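Local coordinates for protein GTPase HflX (Sulfolobus solfataricus P2, PDB 2QTF) that hydrolyses GTP, associates with the 50S ribosomal subunit and may act in protein synthesis or ribosome biogenesis, at residues A[41-46]-A[58-63]; A[72-77]-A[81-86]; A[183-188]-A[253-258]; A[272-277]-A[314-319]. One frame throughout, in Å; residues are numbered along the deposited sequence.

Contact 1. Residues A[41-46]-A[58-63]; sequences FYIQYD and STLIIF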
loop_
_atom_site.group_PDB
_atom_site.type_symbol
_atom_site.label_atom_id
_atom_site.label_comp_id
_atom_site.label_asym_id
_atom_site.label_seq_id
_atom_site.Cartn_x
_atom_site.Cartn_y
_atom_site.Cartn_z
ATOM N N PHE A 41 -1.298 27.766 -7.425
ATOM C CA PHE A 41 -0.953 26.977 -6.250
ATOM C C PHE A 41 -1.857 25.804 -6.037
ATOM O O PHE A 41 -1.725 25.060 -5.039
ATOM C CB PHE A 41 -1.049 27.889 -5.036
ATOM C CG PHE A 41 -0.128 29.099 -5.137
ATOM C CD1 PHE A 41 1.248 28.962 -4.938
ATOM C CD2 PHE A 41 -0.677 30.354 -5.457
ATOM C CE1 PHE A 41 2.168 30.113 -5.013
ATOM C CE2 PHE A 41 0.151 31.474 -5.553
ATOM C CZ PHE A 41 1.596 31.380 -5.324
ATOM N N TYR A 42 -2.834 25.680 -6.919
ATOM C CA TYR A 42 -3.861 24.594 -6.791
ATOM C C TYR A 42 -4.754 24.798 -5.547
ATOM O O TYR A 42 -6.010 25.081 -5.640
ATOM C CB TYR A 42 -3.185 23.134 -6.790
ATOM C CG TYR A 42 -4.266 22.080 -6.808
ATOM C CD1 TYR A 42 -4.953 21.817 -7.993
ATOM C CD2 TYR A 42 -4.731 21.548 -5.682
ATOM C CE1 TYR A 42 -6.010 20.937 -8.010
ATOM C CE2 TYR A 42 -5.799 20.622 -5.655
ATOM C CZ TYR A 42 -6.438 20.363 -6.829
ATOM O OH TYR A 42 -7.496 19.509 -6.834
ATOM N N ILE A 43 -4.167 24.627 -4.353
ATOM C CA ILE A 43 -4.909 24.951 -3.161
ATOM C C ILE A 43 -4.940 26.501 -2.976
ATOM O O ILE A 43 -4.229 27.190 -3.670
ATOM C CB ILE A 43 -4.363 24.244 -1.853
ATOM C CG1 ILE A 43 -2.981 24.703 -1.544
ATOM C CG2 ILE A 43 -4.409 22.633 -2.070
ATOM C CD1 ILE A 43 -2.476 24.266 -0.076
ATOM N N GLN A 44 -5.723 26.993 -2.036
ATOM C CA GLN A 44 -5.857 28.444 -1.866
ATOM C C GLN A 44 -4.601 29.006 -1.217
ATOM O O GLN A 44 -3.892 28.303 -0.462
ATOM C CB GLN A 44 -7.142 28.761 -1.060
ATOM C CG GLN A 44 -8.542 28.484 -1.921
ATOM C CD GLN A 44 -8.535 28.795 -3.492
ATOM O OE1 GLN A 44 -8.145 29.888 -3.948
ATOM N NE2 GLN A 44 -8.926 27.768 -4.323
ATOM N N TYR A 45 -4.251 30.251 -1.596
ATOM C CA TYR A 45 -3.009 30.804 -1.168
ATOM C C TYR A 45 -2.929 30.948 0.337
ATOM O O TYR A 45 -1.911 30.686 0.946
ATOM C CB TYR A 45 -2.880 32.141 -1.857
ATOM C CG TYR A 45 -1.577 32.877 -1.598
ATOM C CD1 TYR A 45 -0.403 32.488 -2.247
ATOM C CD2 TYR A 45 -1.539 34.043 -0.753
ATOM C CE1 TYR A 45 0.748 33.177 -2.078
ATOM C CE2 TYR A 45 -0.332 34.729 -0.547
ATOM C CZ TYR A 45 0.796 34.350 -1.254
ATOM O OH TYR A 45 2.070 34.942 -1.169
ATOM N N ASP A 46 -4.012 31.339 0.979
ATOM C CA ASP A 46 -3.963 31.499 2.421
ATOM C C ASP A 46 -3.787 30.119 3.139
ATOM O O ASP A 46 -3.043 30.029 4.108
ATOM C CB ASP A 46 -5.220 32.169 2.984
ATOM C CG ASP A 46 -6.535 31.534 2.523
ATOM O OD1 ASP A 46 -6.650 30.443 1.916
ATOM O OD2 ASP A 46 -7.577 32.159 2.814
ATOM N N SER A 58 4.463 18.462 8.466
ATOM C CA SER A 58 5.680 18.281 7.730
ATOM C C SER A 58 5.435 18.209 6.250
ATOM O O SER A 58 6.333 18.511 5.487
ATOM C CB SER A 58 6.471 17.061 8.202
ATOM O OG SER A 58 5.738 15.884 7.970
ATOM N N THR A 59 4.214 17.888 5.831
ATOM C CA THR A 59 4.016 17.530 4.423
ATOM C C THR A 59 2.616 17.875 3.927
ATOM O O THR A 59 1.622 17.635 4.615
ATOM C CB THR A 59 4.253 15.958 4.203
ATOM O OG1 THR A 59 5.576 15.625 4.679
ATOM C CG2 THR A 59 4.012 15.477 2.726
ATOM N N LEU A 60 2.568 18.399 2.703
ATOM C CA LEU A 60 1.263 18.628 2.038
ATOM C C LEU A 60 0.973 17.469 1.077
ATOM O O LEU A 60 1.811 17.128 0.298
ATOM C CB LEU A 60 1.335 19.924 1.235
ATOM C CG LEU A 60 0.156 20.275 0.345
ATOM C CD1 LEU A 60 -1.154 20.271 1.140
ATOM C CD2 LEU A 60 0.454 21.670 -0.372
ATOM N N ILE A 61 -0.197 16.839 1.190
ATOM C CA ILE A 61 -0.527 15.774 0.275
ATOM C C ILE A 61 -1.827 16.116 -0.449
ATOM O O ILE A 61 -2.827 16.400 0.203
ATOM C CB ILE A 61 -0.651 14.375 1.026
ATOM C CG1 ILE A 61 0.698 14.063 1.726
ATOM C CG2 ILE A 61 -1.015 13.234 0.005
ATOM C CD1 ILE A 61 0.605 12.838 2.674
ATOM N N ILE A 62 -1.779 16.102 -1.775
ATOM C CA ILE A 62 -2.961 16.414 -2.585
ATOM C C ILE A 62 -3.353 15.155 -3.341
ATOM O O ILE A 62 -2.584 14.608 -4.118
ATOM C CB ILE A 62 -2.680 17.627 -3.477
ATOM C CG1 ILE A 62 -2.453 18.921 -2.574
ATOM C CG2 ILE A 62 -3.867 17.815 -4.429
ATOM C CD1 ILE A 62 -1.736 20.020 -3.342
ATOM N N PHE A 63 -4.532 14.627 -3.053
ATOM C CA PHE A 63 -4.911 13.412 -3.708
ATOM C C PHE A 63 -5.488 13.673 -5.090
ATOM O O PHE A 63 -6.656 13.455 -5.273
ATOM C CB PHE A 63 -5.846 12.579 -2.806
ATOM C CG PHE A 63 -5.834 11.104 -3.141
ATOM C CD1 PHE A 63 -4.713 10.300 -2.873
ATOM C CD2 PHE A 63 -6.933 10.526 -3.801
ATOM C CE1 PHE A 63 -4.743 8.911 -3.224
ATOM C CE2 PHE A 63 -6.985 9.160 -4.125
ATOM C CZ PHE A 63 -5.907 8.348 -3.840
#
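Ile62 meets both Tyr42 and Ile43, and its two branches divide the work. Ile62 CG2 lies 3.6 Å from Tyr42 CE2, at an oblique slant to the ring, and the two side chains run alongside each other, pointing opposite ways. Ile62 CD1 goes to the neighbour, with 3.9 Å to Ile43 CG2. The other branch of Ile43 serves Leu60: Ile43 CD1 and Leu60 CD2 meet tip to tip at 3.9 Å. The Ile43 torsion (chi1 64°) sends the CG1-CD1 branch to Leu60, while CG2, beside the backbone N, faces Ile62 CD1. These four side chains are buried, and the contact between them is wholly apolar. The solvent side begins just beyond, where Gln44, Tyr45 and Asp46 are exposed and turn into helix 45-52. Trimming Ile62 to an alanine is likely to open a gap beside the Tyr42 ring and leave Ile43 CG2 without its methyl partner. Around the contact, Ile43 and Leu60 both touch Ile51 of helix 45-52 and Phe7 of strand 2-7. The Tyr42 ring stands edge-to-face with His70 of helix 68-78. The loop thus packs on one face of the parallel sheet, over strand 59-62.

Contact 2. Residues A[72-77]-A[81-86]; sequences INIRRE and KEVLDK
Val83 CG1 fits against two side chains of helix 68-78. Val83 CG1 lies 3.7 Å from Ile74 CG2 and 3.8 Å from Arg75 CG. Both cross the valine at about a right angle. Ile74 CG2 also lies 3.9 Å from Val83 CG2, so this one methyl touches both branches of the valine. The Ile74 torsion (chi1 -55°) puts CG1 beside the backbone N and opposite the carbonyl carbon, which leaves CG2 to face the valine. Arg75 uses its aliphatic root here and its polar end elsewhere. Its chain is extended from CG to NE, which carries the guanidinium past the valine. Arg75 NE donates to a water at 3.0 Å in the guanidinium plane, and that water donates to Val83 O. NH2 of the same group forms a salt bridge with Glu115 of helix 101-121. A second water donates to Arg75 O at 2.7 Å and to Lys81 O at 2.9 Å. The contact closes the beta-alpha-beta unit of strand 59-62, helix 68-78 and strand 82-84, whose helix covers the edge strand. Its chemistry is mixed: methyl packing holds the inner side, and water links helix and strand at the rim, where no direct polar bond joins these two segments.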
loop_
_atom_site.group_PDB
_atom_site.type_symbol
_atom_site.label_atom_id
_atom_site.label_comp_id
_atom_site.label_asym_id
_atom_site.label_seq_id
_atom_site.Cartn_x
_atom_site.Cartn_y
_atom_site.Cartn_z
ATOM N N ILE A 72 5.829 23.539 -9.208
ATOM C CA ILE A 72 6.836 24.575 -9.120
ATOM C C ILE A 72 6.468 25.608 -8.071
ATOM O O ILE A 72 7.323 25.955 -7.224
ATOM C CB ILE A 72 7.088 25.296 -10.504
ATOM C CG1 ILE A 72 7.892 24.328 -11.426
ATOM C CG2 ILE A 72 7.945 26.671 -10.310
ATOM C CD1 ILE A 72 7.441 24.366 -12.909
ATOM N N ASN A 73 5.206 26.052 -8.085
ATOM C CA ASN A 73 4.736 27.139 -7.250
ATOM C C ASN A 73 4.553 26.668 -5.799
ATOM O O ASN A 73 5.064 27.328 -4.911
ATOM C CB ASN A 73 3.421 27.638 -7.792
ATOM C CG ASN A 73 3.620 28.478 -9.054
ATOM O OD1 ASN A 73 2.930 28.318 -10.057
ATOM N ND2 ASN A 73 4.646 29.256 -9.031
ATOM N N ILE A 74 3.917 25.489 -5.584
ATOM C CA ILE A 74 3.813 24.899 -4.206
ATOM C C ILE A 74 5.177 24.645 -3.558
ATOM O O ILE A 74 5.356 25.015 -2.399
ATOM C CB ILE A 74 2.967 23.637 -4.199
ATOM C CG1 ILE A 74 1.593 23.973 -4.820
ATOM C CG2 ILE A 74 2.970 22.970 -2.844
ATOM C CD1 ILE A 74 0.691 22.691 -4.954
ATOM N N ARG A 75 6.138 24.035 -4.290
ATOM C CA ARG A 75 7.445 23.697 -3.681
ATOM C C ARG A 75 8.199 24.946 -3.295
ATOM O O ARG A 75 8.914 24.952 -2.297
ATOM C CB ARG A 75 8.339 22.925 -4.664
ATOM C CG ARG A 75 7.786 21.479 -4.926
ATOM C CD ARG A 75 8.718 20.830 -6.015
ATOM N NE ARG A 75 8.382 19.397 -6.203
ATOM C CZ ARG A 75 8.876 18.669 -7.213
ATOM N NH1 ARG A 75 9.666 19.280 -8.108
ATOM N NH2 ARG A 75 8.616 17.350 -7.264
ATOM N N ARG A 76 8.068 25.994 -4.121
ATOM C CA ARG A 76 8.699 27.315 -3.732
ATOM C C ARG A 76 8.137 27.857 -2.427
ATOM O O ARG A 76 8.893 28.087 -1.501
ATOM C CB ARG A 76 8.543 28.368 -4.855
ATOM C CG ARG A 76 9.226 29.751 -4.417
ATOM C CD ARG A 76 8.787 30.869 -5.447
ATOM N NE ARG A 76 7.334 31.093 -5.425
ATOM C CZ ARG A 76 6.510 30.815 -6.420
ATOM N NH1 ARG A 76 6.925 30.260 -7.564
ATOM N NH2 ARG A 76 5.258 31.081 -6.258
ATOM N N GLU A 77 6.822 27.925 -2.294
ATOM C CA GLU A 77 6.222 28.479 -1.122
ATOM C C GLU A 77 6.559 27.678 0.117
ATOM O O GLU A 77 6.711 28.251 1.192
ATOM C CB GLU A 77 4.708 28.410 -1.264
ATOM C CG GLU A 77 4.174 29.283 -2.328
ATOM C CD GLU A 77 4.738 30.729 -2.228
ATOM O OE1 GLU A 77 4.628 31.368 -1.127
ATOM O OE2 GLU A 77 5.378 31.147 -3.245
ATOM N N LYS A 81 9.524 22.044 2.973
ATOM C CA LYS A 81 8.477 21.053 3.207
ATOM C C LYS A 81 7.987 20.404 1.882
ATOM O O LYS A 81 7.777 21.066 0.823
ATOM C CB LYS A 81 7.192 21.649 3.914
ATOM C CG LYS A 81 7.355 22.176 5.325
ATOM C CD LYS A 81 6.009 22.548 5.952
ATOM C CE LYS A 81 6.298 23.208 7.202
ATOM N NZ LYS A 81 5.092 23.439 8.060
ATOM N N GLU A 82 7.637 19.153 2.001
ATOM C CA GLU A 82 7.423 18.271 0.878
ATOM C C GLU A 82 5.986 18.418 0.431
ATOM O O GLU A 82 5.072 18.570 1.280
ATOM C CB GLU A 82 7.638 16.848 1.412
ATOM C CG GLU A 82 7.457 15.644 0.338
ATOM C CD GLU A 82 8.657 14.569 0.336
ATOM O OE1 GLU A 82 9.103 13.964 -0.765
ATOM O OE2 GLU A 82 9.178 14.383 1.453
ATOM N N VAL A 83 5.753 18.360 -0.876
ATOM C CA VAL A 83 4.368 18.168 -1.357
ATOM C C VAL A 83 4.348 16.830 -2.167
ATOM O O VAL A 83 5.270 16.583 -2.986
ATOM C CB VAL A 83 3.815 19.412 -2.195
ATOM C CG1 VAL A 83 4.753 19.791 -3.406
ATOM C CG2 VAL A 83 2.506 19.065 -2.837
ATOM N N LEU A 84 3.338 16.005 -1.933
ATOM C CA LEU A 84 3.172 14.751 -2.686
ATOM C C LEU A 84 1.840 14.945 -3.364
ATOM O O LEU A 84 0.873 15.241 -2.683
ATOM C CB LEU A 84 3.031 13.570 -1.713
ATOM C CG LEU A 84 4.316 13.339 -0.856
ATOM C CD1 LEU A 84 4.025 12.142 0.204
ATOM C CD2 LEU A 84 5.522 13.069 -1.799
ATOM N N ASP A 85 1.761 14.644 -4.669
ATOM C CA ASP A 85 0.446 14.457 -5.270
ATOM C C ASP A 85 0.139 12.932 -5.268
ATOM O O ASP A 85 0.831 12.123 -4.601
ATOM C CB ASP A 85 0.354 15.120 -6.670
ATOM C CG ASP A 85 1.087 14.347 -7.771
ATOM O OD1 ASP A 85 1.912 13.446 -7.419
ATOM O OD2 ASP A 85 0.871 14.690 -8.965
ATOM N N LYS A 86 -0.882 12.515 -6.023
ATOM C CA LYS A 86 -1.305 11.115 -5.880
ATOM C C LYS A 86 -0.247 10.136 -6.415
ATOM O O LYS A 86 -0.046 9.072 -5.817
ATOM C CB LYS A 86 -2.565 10.838 -6.732
ATOM C CG LYS A 86 -2.982 9.350 -6.639
ATOM C CD LYS A 86 -4.346 9.215 -7.413
ATOM C CE LYS A 86 -4.727 7.742 -7.539
ATOM N NZ LYS A 86 -5.640 7.429 -8.784
HETATM O O HOH W 1 7.416 17.218 -4.398
HETATM O O HOH W 2 9.448 22.759 -0.847
#

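Contact 3. Residues A[183-188]-A[253-258]; sequences GIVGYT and SEAKYS. With ACT (acetate ion), chain H.
Ser258 turns its side chain onto the backbone of Gly183, with CB 3.6 Å from Gly183 N. Ser258 OG stands beside its own backbone N (chi1 -71°) and lies 3.9 Å from Gly183 CA. A side chain at position 183 would point at this hydroxyl and meet it tightly; its absence lets the serine come close. Two residues further along the strand, Val185 also points toward the 253-258 segment. Val185 CG1 approaches Ala255 CB at 4.4 Å, a looser methyl contact. Ala255 lies in the 3-10 segment 254-257, and Ser258 directly follows it. Strand 260-266 pairs with 181-185, and Gly183 bonds through its backbone to Ala260 and Ile262. Beyond Val185 the chain enters the P-loop, whose Gly186, Tyr187 and Thr188 are inferred to bind GTP. Backbone angles at Gly186 would press any CB against the preceding carbonyl O. Thr188 OG1 is 3.0 Å from OXT of an acetate, which Lys192 and the Gly235 amide also hold. The packing is small: one methyl pair, and a serine side chain laid against the backbone. Polar chemistry gathers at the loop end, where this acetate, probably from the crystallisation liquor, lies among residues that probably bind the nucleotide.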
loop_
_atom_site.group_PDB
_atom_site.type_symbol
_atom_site.label_atom_id
_atom_site.label_comp_id
_atom_site.label_asym_id
_atom_site.label_seq_id
_atom_site.Cartn_x
_atom_site.Cartn_y
_atom_site.Cartn_z
ATOM N N GLY A 183 4.042 -13.410 4.429
ATOM C CA GLY A 183 3.718 -12.088 3.888
ATOM C C GLY A 183 2.211 -11.785 4.031
ATOM O O GLY A 183 1.359 -12.632 3.807
ATOM N N ILE A 184 1.883 -10.556 4.421
ATOM C CA ILE A 184 0.498 -10.129 4.534
ATOM C C ILE A 184 0.175 -9.333 3.282
ATOM O O ILE A 184 0.824 -8.247 3.022
ATOM C CB ILE A 184 0.362 -9.199 5.773
ATOM C CG1 ILE A 184 0.619 -10.087 7.053
ATOM C CG2 ILE A 184 -1.144 -8.586 5.929
ATOM C CD1 ILE A 184 0.849 -9.305 8.356
ATOM N N VAL A 185 -0.860 -9.789 2.562
ATOM C CA VAL A 185 -1.334 -9.131 1.344
ATOM C C VAL A 185 -2.826 -8.852 1.422
ATOM O O VAL A 185 -3.540 -9.333 2.336
ATOM C CB VAL A 185 -1.059 -10.001 0.091
ATOM C CG1 VAL A 185 0.458 -10.163 -0.033
ATOM C CG2 VAL A 185 -1.760 -11.420 0.268
ATOM N N GLY A 186 -3.291 -8.029 0.489
ATOM C CA GLY A 186 -4.702 -7.665 0.467
ATOM C C GLY A 186 -4.906 -6.238 -0.016
ATOM O O GLY A 186 -3.964 -5.424 0.023
ATOM N N TYR A 187 -6.163 -5.869 -0.299
ATOM C CA TYR A 187 -6.407 -4.502 -0.712
ATOM C C TYR A 187 -6.176 -3.466 0.364
ATOM O O TYR A 187 -6.342 -3.724 1.546
ATOM C CB TYR A 187 -7.873 -4.361 -1.137
ATOM C CG TYR A 187 -7.938 -4.669 -2.608
ATOM C CD1 TYR A 187 -8.205 -5.988 -3.052
ATOM C CD2 TYR A 187 -7.649 -3.647 -3.547
ATOM C CE1 TYR A 187 -8.249 -6.304 -4.461
ATOM C CE2 TYR A 187 -7.604 -3.963 -4.948
ATOM C CZ TYR A 187 -7.975 -5.236 -5.359
ATOM O OH TYR A 187 -7.977 -5.463 -6.674
ATOM N N THR A 188 -5.902 -2.245 -0.076
ATOM C CA THR A 188 -5.915 -1.112 0.770
ATOM C C THR A 188 -7.188 -1.084 1.627
ATOM O O THR A 188 -8.300 -1.363 1.168
ATOM C CB THR A 188 -5.902 0.172 -0.152
ATOM O OG1 THR A 188 -4.744 0.063 -0.947
ATOM C CG2 THR A 188 -5.854 1.429 0.642
ATOM N N SER A 253 5.394 -7.995 -6.651
ATOM C CA SER A 253 5.972 -9.339 -6.959
ATOM C C SER A 253 6.973 -9.868 -5.958
ATOM O O SER A 253 7.291 -11.099 -5.949
ATOM C CB SER A 253 6.627 -9.307 -8.382
ATOM O OG SER A 253 5.540 -9.158 -9.305
ATOM N N GLU A 254 7.524 -8.998 -5.097
ATOM C CA GLU A 254 8.343 -9.462 -3.979
ATOM C C GLU A 254 7.536 -10.395 -3.030
ATOM O O GLU A 254 8.126 -11.059 -2.149
ATOM C CB GLU A 254 8.903 -8.360 -3.146
ATOM C CG GLU A 254 9.863 -7.376 -3.962
ATOM C CD GLU A 254 10.389 -6.220 -3.159
ATOM O OE1 GLU A 254 10.266 -6.196 -1.898
ATOM O OE2 GLU A 254 11.035 -5.317 -3.802
ATOM N N ALA A 255 6.232 -10.437 -3.160
ATOM C CA ALA A 255 5.462 -11.301 -2.255
ATOM C C ALA A 255 5.851 -12.763 -2.517
ATOM O O ALA A 255 5.674 -13.614 -1.686
ATOM C CB ALA A 255 4.015 -11.149 -2.515
ATOM N N LYS A 256 6.357 -13.065 -3.710
ATOM C CA LYS A 256 6.726 -14.458 -3.939
ATOM C C LYS A 256 7.995 -14.884 -3.167
ATOM O O LYS A 256 8.365 -16.065 -3.134
ATOM C CB LYS A 256 6.727 -14.727 -5.465
ATOM C CG LYS A 256 7.851 -14.097 -6.166
ATOM C CD LYS A 256 7.682 -14.420 -7.690
ATOM C CE LYS A 256 7.077 -13.284 -8.441
ATOM N NZ LYS A 256 7.653 -13.211 -9.840
ATOM N N TYR A 257 8.630 -13.989 -2.437
ATOM C CA TYR A 257 9.781 -14.381 -1.624
ATOM C C TYR A 257 9.388 -15.050 -0.264
ATOM O O TYR A 257 10.240 -15.642 0.434
ATOM C CB TYR A 257 10.609 -13.144 -1.184
ATOM C CG TYR A 257 11.277 -12.333 -2.290
ATOM C CD1 TYR A 257 11.450 -12.858 -3.552
ATOM C CD2 TYR A 257 11.700 -11.020 -2.041
ATOM C CE1 TYR A 257 12.064 -12.090 -4.568
ATOM C CE2 TYR A 257 12.318 -10.238 -3.019
ATOM C CZ TYR A 257 12.506 -10.767 -4.279
ATOM O OH TYR A 257 13.141 -9.999 -5.261
ATOM N N SER A 258 8.138 -14.855 0.136
ATOM C CA SER A 258 7.653 -15.304 1.427
ATOM C C SER A 258 7.256 -16.794 1.265
ATOM O O SER A 258 6.869 -17.230 0.167
ATOM C CB SER A 258 6.492 -14.370 1.900
ATOM O OG SER A 258 7.077 -13.092 2.244
HETATM C C ACT H . -1.343 -0.434 1.002
HETATM O O ACT H . -0.222 -1.101 1.149
HETATM O OXT ACT H . -2.454 -1.032 0.710
HETATM C CH3 ACT H . -1.297 1.093 1.138
#

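Contact 4. Residues A[272-277]-A[314-319]; sequences NLLIET and DLVEKL
Ile275 packs against Leu319 and Leu315 of the facing helix, and its atoms meet them in turn. Ile275 CB starts the contact, 4.1 Å from Leu319 CD2. From there the chain forks. The CG2 branch, anti to the backbone N, goes to Leu319, and Ile275 CG2 comes to 3.7 Å from Leu319 CD2. The CG1 branch lies beside the backbone N (chi1 -74°) and touches both leucines, with Ile275 CG1 4.2 Å from Leu315 CD1 and 4.1 Å from Leu319 CD2. Its tip, Ile275 CD1, lies further off, about 4.5 Å from Leu315 CD1. The isoleucine crosses each leucine at about a right angle. Leu315 and Leu319 are one helical turn apart, and both point toward helix 271-288. On the more buried side, Leu274 CG lies 3.9 Å from Val316 CG2. Val316 also touches Val330 of strand 327-332, which ties this side to the sheet. Helix segments 272-277 and 314-319 run in nearly the same direction, with an angle of 28° and a closest axis approach of 10.6 Å. Within the first helix, Thr277 N and OG1 both donate to Leu273 O, from opposite faces of its carbonyl plane, and this fixes the threonine hydroxyl on its own helix. The contact joins two helices of the G domain by branched aliphatic groups alone. With no polar pair to set an exact register, the fit rests on the shape of the side chains.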
loop_
_atom_site.group_PDB
_atom_site.type_symbol
_atom_site.label_atom_id
_atom_site.label_comp_id
_atom_site.label_asym_id
_atom_site.label_seq_id
_atom_site.Cartn_x
_atom_site.Cartn_y
_atom_site.Cartn_z
ATOM N N ASN A 272 -21.589 -9.443 -3.181
ATOM C CA ASN A 272 -21.089 -9.301 -4.564
ATOM C C ASN A 272 -19.682 -8.637 -4.611
ATOM O O ASN A 272 -18.831 -9.055 -5.372
ATOM C CB ASN A 272 -22.147 -8.630 -5.502
ATOM C CG ASN A 272 -23.492 -9.549 -5.678
ATOM O OD1 ASN A 272 -24.625 -9.061 -5.530
ATOM N ND2 ASN A 272 -23.317 -10.858 -5.915
ATOM N N LEU A 273 -19.463 -7.622 -3.787
ATOM C CA LEU A 273 -18.169 -6.961 -3.672
ATOM C C LEU A 273 -17.117 -7.928 -3.055
ATOM O O LEU A 273 -15.948 -7.907 -3.409
ATOM C CB LEU A 273 -18.285 -5.659 -2.877
ATOM C CG LEU A 273 -17.054 -4.730 -2.789
ATOM C CD1 LEU A 273 -16.388 -4.400 -4.151
ATOM C CD2 LEU A 273 -17.351 -3.461 -2.071
ATOM N N LEU A 274 -17.532 -8.752 -2.116
ATOM C CA LEU A 274 -16.618 -9.706 -1.496
ATOM C C LEU A 274 -16.178 -10.642 -2.592
ATOM O O LEU A 274 -14.995 -11.018 -2.753
ATOM C CB LEU A 274 -17.426 -10.447 -0.401
ATOM C CG LEU A 274 -16.860 -11.057 0.831
ATOM C CD1 LEU A 274 -15.616 -10.275 1.386
ATOM C CD2 LEU A 274 -18.002 -11.272 1.856
ATOM N N ILE A 275 -17.132 -11.022 -3.437
ATOM C CA ILE A 275 -16.756 -11.983 -4.494
ATOM C C ILE A 275 -15.723 -11.369 -5.458
ATOM O O ILE A 275 -14.747 -11.994 -5.842
ATOM C CB ILE A 275 -18.018 -12.427 -5.314
ATOM C CG1 ILE A 275 -18.889 -13.386 -4.484
ATOM C CG2 ILE A 275 -17.598 -13.112 -6.632
ATOM C CD1 ILE A 275 -20.292 -13.486 -5.046
ATOM N N GLU A 276 -16.024 -10.174 -5.883
ATOM C CA GLU A 276 -15.154 -9.398 -6.800
ATOM C C GLU A 276 -13.795 -9.193 -6.150
ATOM O O GLU A 276 -12.766 -9.308 -6.797
ATOM C CB GLU A 276 -15.752 -7.993 -7.050
ATOM C CG GLU A 276 -17.112 -7.973 -7.843
ATOM C CD GLU A 276 -17.641 -6.485 -8.009
ATOM O OE1 GLU A 276 -16.744 -5.574 -7.948
ATOM O OE2 GLU A 276 -18.918 -6.216 -8.181
ATOM N N THR A 277 -13.777 -8.805 -4.881
ATOM C CA THR A 277 -12.444 -8.566 -4.208
ATOM C C THR A 277 -11.569 -9.840 -4.185
ATOM O O THR A 277 -10.356 -9.843 -4.456
ATOM C CB THR A 277 -12.685 -7.977 -2.803
ATOM O OG1 THR A 277 -13.462 -6.803 -3.001
ATOM C CG2 THR A 277 -11.378 -7.488 -2.166
ATOM N N ASP A 314 -18.543 -18.804 4.868
ATOM C CA ASP A 314 -18.646 -19.965 4.031
ATOM C C ASP A 314 -18.480 -19.631 2.509
ATOM O O ASP A 314 -17.813 -20.351 1.790
ATOM C CB ASP A 314 -19.986 -20.656 4.256
ATOM C CG ASP A 314 -20.070 -21.971 3.490
ATOM O OD1 ASP A 314 -21.047 -22.124 2.703
ATOM O OD2 ASP A 314 -19.119 -22.813 3.621
ATOM N N LEU A 315 -19.098 -18.551 2.062
ATOM C CA LEU A 315 -18.819 -17.959 0.716
ATOM C C LEU A 315 -17.323 -17.775 0.412
ATOM O O LEU A 315 -16.779 -18.276 -0.567
ATOM C CB LEU A 315 -19.492 -16.592 0.647
ATOM C CG LEU A 315 -19.249 -15.784 -0.639
ATOM C CD1 LEU A 315 -19.552 -16.596 -1.865
ATOM C CD2 LEU A 315 -20.105 -14.494 -0.617
ATOM N N VAL A 316 -16.639 -17.062 1.311
ATOM C CA VAL A 316 -15.170 -16.848 1.152
ATOM C C VAL A 316 -14.391 -18.125 1.100
ATOM O O VAL A 316 -13.473 -18.305 0.274
ATOM C CB VAL A 316 -14.657 -15.846 2.263
ATOM C CG1 VAL A 316 -13.141 -15.717 2.273
ATOM C CG2 VAL A 316 -15.356 -14.479 2.106
ATOM N N GLU A 317 -14.714 -19.054 1.990
ATOM C CA GLU A 317 -13.963 -20.271 1.979
ATOM C C GLU A 317 -14.211 -21.062 0.696
ATOM O O GLU A 317 -13.272 -21.534 0.093
ATOM C CB GLU A 317 -14.335 -21.163 3.199
ATOM C CG GLU A 317 -13.481 -22.378 3.122
ATOM C CD GLU A 317 -13.632 -23.308 4.314
ATOM O OE1 GLU A 317 -13.291 -22.858 5.432
ATOM O OE2 GLU A 317 -14.061 -24.489 4.111
ATOM N N LYS A 318 -15.478 -21.229 0.296
ATOM C CA LYS A 318 -15.766 -21.977 -0.985
ATOM C C LYS A 318 -15.103 -21.290 -2.169
ATOM O O LYS A 318 -14.414 -21.931 -2.984
ATOM C CB LYS A 318 -17.286 -22.042 -1.178
ATOM C CG LYS A 318 -17.947 -23.039 -0.129
ATOM C CD LYS A 318 -19.541 -22.962 -0.076
ATOM C CE LYS A 318 -20.108 -24.387 0.173
ATOM N NZ LYS A 318 -21.385 -24.536 -0.651
ATOM N N LEU A 319 -15.222 -19.958 -2.254
ATOM C CA LEU A 319 -14.656 -19.282 -3.454
ATOM C C LEU A 319 -13.135 -19.304 -3.492
ATOM O O LEU A 319 -12.491 -19.565 -4.559
ATOM C CB LEU A 319 -15.265 -17.888 -3.631
ATOM C CG LEU A 319 -14.890 -17.010 -4.854
ATOM C CD1 LEU A 319 -15.127 -17.737 -6.232
ATOM C CD2 LEU A 319 -15.528 -15.656 -4.818
#

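How the contacts relate
Contacts 1 and 2 share one small parallel sheet in the N-terminal region. Their strands are neighbours, joined by backbone hydrogen bonds from Leu60 to Glu82 and Leu84, and Phe41 packs on helix 68-78. Contacts 3 and 4 belong to the G domain; they touch where Tyr187 meets Thr277, with centres about 19 Å apart. Contacts 1 and 4 have centres about 40 Å apart, on opposite sides of the chain's centre. The touching residues of contacts 1 and 3 are all buried, whereas contacts 2 and 4 reach partly exposed residues. Contacts 1 and 4 are purely apolar. Contact 2 adds bridging waters, and contact 3 runs into the loop that probably binds GTP.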